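Local structure of succinate-semialdehyde dehydrogenase (Synechococcus sp., 4ITA) at residues 82-85 against 86-89; 137-140 against 141-144. The protein probably oxidises succinic semialdehyde to succinate with NADP+ as cofactor, as a member of the aldehyde dehydrogenase family with a Rossmann-type cofactor fold. All coordinates share one frame; numbering follows the deposited sequence.

Interaction 1: residues 82-85 against 86-89; sequences AIAE and AEKS
With its hydroxyl beside its own backbone N and anti to the carbonyl carbon (chi1 -64°), Ser89 swings OG back along the helix to the carbonyl of Glu85, one turn earlier. Glu87 likewise has CG beside its own N (chi1 -70°), which lays its chain back over Ile83; the two side chains meet at a slant, Ile83 CG2 lying 3.8 Å from Glu87 OE1. Glu85 O accepts two bonds, from Ser89 N at 2.9 Å and from Ser89 OG, also at 2.9 Å, and the donors arrive from opposite faces of the carbonyl plane, so that one oxygen serves both the regular helical bond and a buried hydroxyl. Losing the hydroxyl to an alanine here would probably cost Glu85 O one of its two donors and open a small gap where OG packs on Trp137. The carboxylate of Glu85 is salt-bridged through OE1 to Lys77 and takes the backbone N-H groups of Phe136 and Trp137 on OE2. Around these side chains the regular i to i+4 bonds continue, such as Lys88 N to Ala84 O at 2.9 Å. The arrangement is typical of a serine inside an alpha helix, its hydroxyl returned to the i-4 carbonyl, here on helix 79-103.

Interaction 2: residues 137-140 against 141-144; sequences WQVF and RFAA. With NDP (NADPH dihydro-nicotinamide-adenine-dinucleotide phosphate), chain C; EDO (1,2-ethanediol), chain R.
Arg141 holds its guanidinium with Gln138 on one face, the amide carbon CD standing 3.8 Å above the plane and offset toward the rim, and with the nicotinamide oxygen O7N of NADPH at the edge. The glutamine lies side by side with the arginine, its amide plane turned 76° to the guanidinium. At the edge the fork closes on the cofactor: NH1 and NH2 each donate to O7N, both at 3.0 Å, a paired grip that probably helps to fix the rotation of the carboxamide. Water 2 lies in the guanidinium plane on the NE side, accepting from Arg141 NE at 2.8 Å and donating to Gln138 O, while water 1 accepts from Arg141 NH1 at 2.6 Å. Arg141 reaches this position by running extended to CD and then bending (chi3 73°), its CD passing 4.1 Å from Trp137 CZ2. The indole has Arg141 CB over one face and, in its plane at the edge, oxygen O2 of a 1,2-ethanediol probably left from the crystallisation liquor, which accepts from Trp137 NE1 at 3.2 Å. Further along, Phe142 takes Ala143 CB over the centre of one ring face, and Val139 lies alongside it with CG1 3.8 Å from CE2. Helix 137-149 is the connecting helix of the beta-alpha-beta unit between strands 115-129 and 152-156. Phe140 packs on helices 79-103 and 162-175, and Phe142 and Ala143 on Phe182 of strand 182-185.

Interaction 1 comes first along the chain, on helix 79-103, and interaction 2 follows on helix 137-149; they lie about 12 Å apart, centre to centre. Although each is local to its own helix, the two helices touch. Besides the bond from Glu85 to the first turn of the second helix, already noted, Ser89 CB packs 3.6 Å from Phe140 CD2, and Lys88, whose NZ also donates to Ser421 O, forms a cation-pi contact with Trp137. The pair shows how local contacts on two helices can be joined: residues 82-89 pack against and hydrogen-bond to the start of the helix whose Gln138 and Arg141 belong to the NADPH pocket, so the first contact probably serves as second shell to the cofactor site.

Interaction 1: residues 82-85 against 86-89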
loop_
_atom_site.group_PDB
_atom_site.type_symbol
_atom_site.label_atom_id
_atom_site.label_comp_id
_atom_site.label_asym_id
_atom_site.label_seq_id
_atom_site.Cartn_x
_atom_site.Cartn_y
_atom_site.Cartn_z
ATOM N N ALA A 82 -31.461 -4.742 0.574
ATOM C CA ALA A 82 -30.717 -5.366 1.671
ATOM C C ALA A 82 -30.648 -6.889 1.511
ATOM O O ALA A 82 -29.645 -7.509 1.872
ATOM C CB ALA A 82 -31.297 -4.973 3.029
ATOM N N ILE A 83 -31.696 -7.488 0.949
ATOM C CA ILE A 83 -31.661 -8.900 0.606
ATOM C C ILE A 83 -30.559 -9.126 -0.423
ATOM O O ILE A 83 -29.737 -10.028 -0.272
ATOM C CB ILE A 83 -33.036 -9.393 0.081
ATOM C CG1 ILE A 83 -34.025 -9.521 1.242
ATOM C CG2 ILE A 83 -32.896 -10.729 -0.642
ATOM C CD1 ILE A 83 -35.464 -9.737 0.806
ATOM N N ALA A 84 -30.513 -8.284 -1.455
ATOM C CA ALA A 84 -29.454 -8.390 -2.450
ATOM C C ALA A 84 -28.076 -8.219 -1.812
ATOM O O ALA A 84 -27.118 -8.898 -2.194
ATOM C CB ALA A 84 -29.663 -7.379 -3.588
ATOM N N GLU A 85 -27.971 -7.324 -0.831
ATOM C CA GLU A 85 -26.691 -7.107 -0.163
ATOM C C GLU A 85 -26.240 -8.355 0.610
ATOM O O GLU A 85 -25.055 -8.715 0.597
ATOM C CB GLU A 85 -26.736 -5.879 0.750
ATOM C CG GLU A 85 -25.399 -5.657 1.425
ATOM C CD GLU A 85 -25.310 -4.400 2.256
ATOM O OE1 GLU A 85 -26.171 -3.497 2.144
ATOM O OE2 GLU A 85 -24.339 -4.313 3.031
ATOM N N ALA A 86 -27.176 -9.014 1.284
ATOM C CA ALA A 86 -26.859 -10.253 1.989
ATOM C C ALA A 86 -26.423 -11.334 0.997
ATOM O O ALA A 86 -25.484 -12.097 1.249
ATOM C CB ALA A 86 -28.052 -10.728 2.806
ATOM N N GLU A 87 -27.090 -11.392 -0.151
ATOM C CA GLU A 87 -26.723 -12.348 -1.185
ATOM C C GLU A 87 -25.323 -12.087 -1.733
ATOM O O GLU A 87 -24.544 -13.019 -1.953
ATOM C CB GLU A 87 -27.752 -12.309 -2.320
ATOM C CG GLU A 87 -29.113 -12.872 -1.938
ATOM C CD GLU A 87 -30.175 -12.640 -3.002
ATOM O OE1 GLU A 87 -31.250 -13.268 -2.906
ATOM O OE2 GLU A 87 -29.938 -11.828 -3.920
ATOM N N LYS A 88 -24.992 -10.816 -1.944
ATOM C CA LYS A 88 -23.676 -10.478 -2.466
ATOM C C LYS A 88 -22.586 -10.768 -1.429
ATOM O O LYS A 88 -21.467 -11.156 -1.785
ATOM C CB LYS A 88 -23.649 -9.017 -2.900
ATOM C CG LYS A 88 -22.515 -8.654 -3.833
ATOM C CD LYS A 88 -22.646 -7.211 -4.268
ATOM C CE LYS A 88 -21.538 -6.821 -5.220
ATOM N NZ LYS A 88 -21.826 -5.494 -5.825
ATOM N N SER A 89 -22.921 -10.584 -0.152
ATOM C CA SER A 89 -22.035 -10.956 0.952
ATOM C C SER A 89 -21.702 -12.451 0.913
ATOM O O SER A 89 -20.542 -12.846 1.082
ATOM C CB SER A 89 -22.665 -10.573 2.296
ATOM O OG SER A 89 -22.813 -9.162 2.405
#

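Interaction 2: residues 137-140 against 141-144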
loop_
_atom_site.group_PDB
_atom_site.type_symbol
_atom_site.label_atom_id
_atom_site.label_comp_id
_atom_site.label_asym_id
_atom_site.label_seq_id
_atom_site.Cartn_x
_atom_site.Cartn_y
_atom_site.Cartn_z
ATOM N N TRP A 137 -22.173 -6.003 3.226
ATOM C CA TRP A 137 -21.307 -6.228 2.074
ATOM C C TRP A 137 -19.890 -5.704 2.265
ATOM O O TRP A 137 -18.936 -6.405 1.969
ATOM C CB TRP A 137 -21.947 -5.654 0.796
ATOM C CG TRP A 137 -20.982 -5.379 -0.324
ATOM C CD1 TRP A 137 -20.615 -4.155 -0.804
ATOM C CD2 TRP A 137 -20.267 -6.346 -1.097
ATOM N NE1 TRP A 137 -19.713 -4.302 -1.828
ATOM C CE2 TRP A 137 -19.482 -5.639 -2.029
ATOM C CE3 TRP A 137 -20.218 -7.744 -1.098
ATOM C CZ2 TRP A 137 -18.653 -6.283 -2.950
ATOM C CZ3 TRP A 137 -19.391 -8.383 -2.012
ATOM C CH2 TRP A 137 -18.618 -7.652 -2.919
ATOM N N GLN A 138 -19.730 -4.485 2.764
ATOM C CA GLN A 138 -18.370 -3.963 2.891
ATOM C C GLN A 138 -17.566 -4.748 3.917
ATOM O O GLN A 138 -16.345 -4.893 3.785
ATOM C CB GLN A 138 -18.367 -2.487 3.262
ATOM C CG GLN A 138 -19.274 -1.607 2.426
ATOM C CD GLN A 138 -18.630 -1.190 1.137
ATOM O OE1 GLN A 138 -17.493 -1.560 0.866
ATOM N NE2 GLN A 138 -19.337 -0.403 0.334
ATOM N N VAL A 139 -18.239 -5.250 4.945
ATOM C CA VAL A 139 -17.566 -6.077 5.936
ATOM C C VAL A 139 -17.106 -7.398 5.317
ATOM O O VAL A 139 -15.939 -7.774 5.448
ATOM C CB VAL A 139 -18.446 -6.333 7.173
ATOM C CG1 VAL A 139 -17.744 -7.285 8.132
ATOM C CG2 VAL A 139 -18.784 -5.011 7.878
ATOM N N PHE A 140 -17.998 -8.096 4.623
ATOM C CA PHE A 140 -17.610 -9.357 4.010
ATOM C C PHE A 140 -16.600 -9.183 2.885
ATOM O O PHE A 140 -15.755 -10.055 2.676
ATOM C CB PHE A 140 -18.838 -10.168 3.596
ATOM C CG PHE A 140 -19.539 -10.796 4.767
ATOM C CD1 PHE A 140 -19.026 -11.942 5.360
ATOM C CD2 PHE A 140 -20.679 -10.221 5.307
ATOM C CE1 PHE A 140 -19.648 -12.518 6.457
ATOM C CE2 PHE A 140 -21.308 -10.786 6.404
ATOM C CZ PHE A 140 -20.793 -11.946 6.978
ATOM N N ARG A 141 -16.645 -8.044 2.202
ATOM C CA ARG A 141 -15.659 -7.714 1.178
ATOM C C ARG A 141 -14.225 -7.791 1.720
ATOM O O ARG A 141 -13.334 -8.321 1.045
ATOM C CB ARG A 141 -15.939 -6.324 0.588
ATOM C CG ARG A 141 -14.961 -5.897 -0.489
ATOM C CD ARG A 141 -15.368 -4.569 -1.123
ATOM N NE ARG A 141 -15.128 -3.431 -0.242
ATOM C CZ ARG A 141 -15.215 -2.160 -0.626
ATOM N NH1 ARG A 141 -15.559 -1.864 -1.873
ATOM N NH2 ARG A 141 -14.977 -1.183 0.241
ATOM N N PHE A 142 -13.987 -7.263 2.920
ATOM C CA PHE A 142 -12.643 -7.370 3.486
ATOM C C PHE A 142 -12.477 -8.664 4.288
ATOM O O PHE A 142 -11.391 -9.246 4.313
ATOM C CB PHE A 142 -12.261 -6.139 4.336
ATOM C CG PHE A 142 -12.627 -6.273 5.779
ATOM C CD1 PHE A 142 -11.789 -6.929 6.669
ATOM C CD2 PHE A 142 -13.828 -5.770 6.244
ATOM C CE1 PHE A 142 -12.147 -7.088 7.997
ATOM C CE2 PHE A 142 -14.196 -5.918 7.570
ATOM C CZ PHE A 142 -13.360 -6.589 8.445
ATOM N N ALA A 143 -13.538 -9.114 4.950
ATOM C CA ALA A 143 -13.394 -10.222 5.896
ATOM C C ALA A 143 -13.162 -11.568 5.224
ATOM O O ALA A 143 -12.356 -12.366 5.696
ATOM C CB ALA A 143 -14.587 -10.302 6.847
ATOM N N ALA A 144 -13.859 -11.829 4.121
ATOM C CA ALA A 144 -13.681 -13.098 3.418
ATOM C C ALA A 144 -12.213 -13.355 3.009
ATOM O O ALA A 144 -11.665 -14.396 3.359
ATOM C CB ALA A 144 -14.650 -13.213 2.225
HETATM P PA NDP C . -17.543 8.383 7.823
HETATM O O1A NDP C . -16.145 8.521 7.293
HETATM O O2A NDP C . -18.139 9.482 8.657
HETATM O O5B NDP C . -17.623 7.040 8.688
HETATM C C5B NDP C . -17.113 5.790 8.206
HETATM C C4B NDP C . -16.471 4.995 9.340
HETATM O O4B NDP C . -15.323 5.706 9.811
HETATM C C3B NDP C . -17.372 4.836 10.559
HETATM O O3B NDP C . -17.058 3.595 11.205
HETATM C C2B NDP C . -16.941 5.988 11.447
HETATM O O2B NDP C . -17.204 5.773 12.827
HETATM C C1B NDP C . -15.456 5.943 11.214
HETATM N N9A NDP C . -14.741 7.200 11.481
HETATM C C8A NDP C . -15.144 8.463 11.237
HETATM N N7A NDP C . -14.174 9.339 11.592
HETATM C C5A NDP C . -13.132 8.624 12.046
HETATM C C6A NDP C . -11.789 8.902 12.579
HETATM N N6A NDP C . -11.358 10.175 12.689
HETATM N N1A NDP C . -11.031 7.849 12.940
HETATM C C2A NDP C . -11.449 6.581 12.829
HETATM N N3A NDP C . -12.660 6.249 12.359
HETATM C C4A NDP C . -13.513 7.217 11.964
HETATM O O3 NDP C . -18.420 8.055 6.494
HETATM P PN NDP C . -19.941 8.406 6.044
HETATM O O1N NDP C . -20.324 9.820 6.418
HETATM O O2N NDP C . -20.805 7.245 6.455
HETATM O O5D NDP C . -19.789 8.365 4.441
HETATM C C5D NDP C . -19.485 7.147 3.776
HETATM C C4D NDP C . -18.338 7.367 2.806
HETATM O O4D NDP C . -17.764 6.104 2.439
HETATM C C3D NDP C . -18.774 8.019 1.509
HETATM O O3D NDP C . -17.825 9.015 1.113
HETATM C C2D NDP C . -18.806 6.830 0.568
HETATM O O2D NDP C . -18.698 7.261 -0.790
HETATM C C1D NDP C . -17.592 6.045 1.021
HETATM N N1N NDP C . -17.668 4.666 0.521
HETATM C C2N NDP C . -16.599 4.097 -0.062
HETATM C C3N NDP C . -16.772 3.022 -0.932
HETATM C C7N NDP C . -15.601 2.339 -1.577
HETATM O O7N NDP C . -15.573 1.110 -1.580
HETATM N N7N NDP C . -14.634 3.066 -2.129
HETATM C C4N NDP C . -18.152 2.510 -1.270
HETATM C C5N NDP C . -19.086 2.887 -0.217
HETATM C C6N NDP C . -18.806 3.951 0.636
HETATM P P2B NDP C . -18.456 6.460 13.563
HETATM O O1X NDP C . -18.302 5.964 14.971
HETATM O O2X NDP C . -18.267 7.954 13.440
HETATM O O3X NDP C . -19.713 5.968 12.911
HETATM C C1 EDO R . -21.197 -0.931 -3.592
HETATM O O1 EDO R . -20.965 -2.016 -4.494
HETATM C C2 EDO R . -19.865 -0.283 -3.240
HETATM O O2 EDO R . -19.042 -1.222 -2.529
HETATM O O HOH W 1 -17.098 -3.075 -3.509
HETATM O O HOH W 2 -14.473 -3.293 2.480
#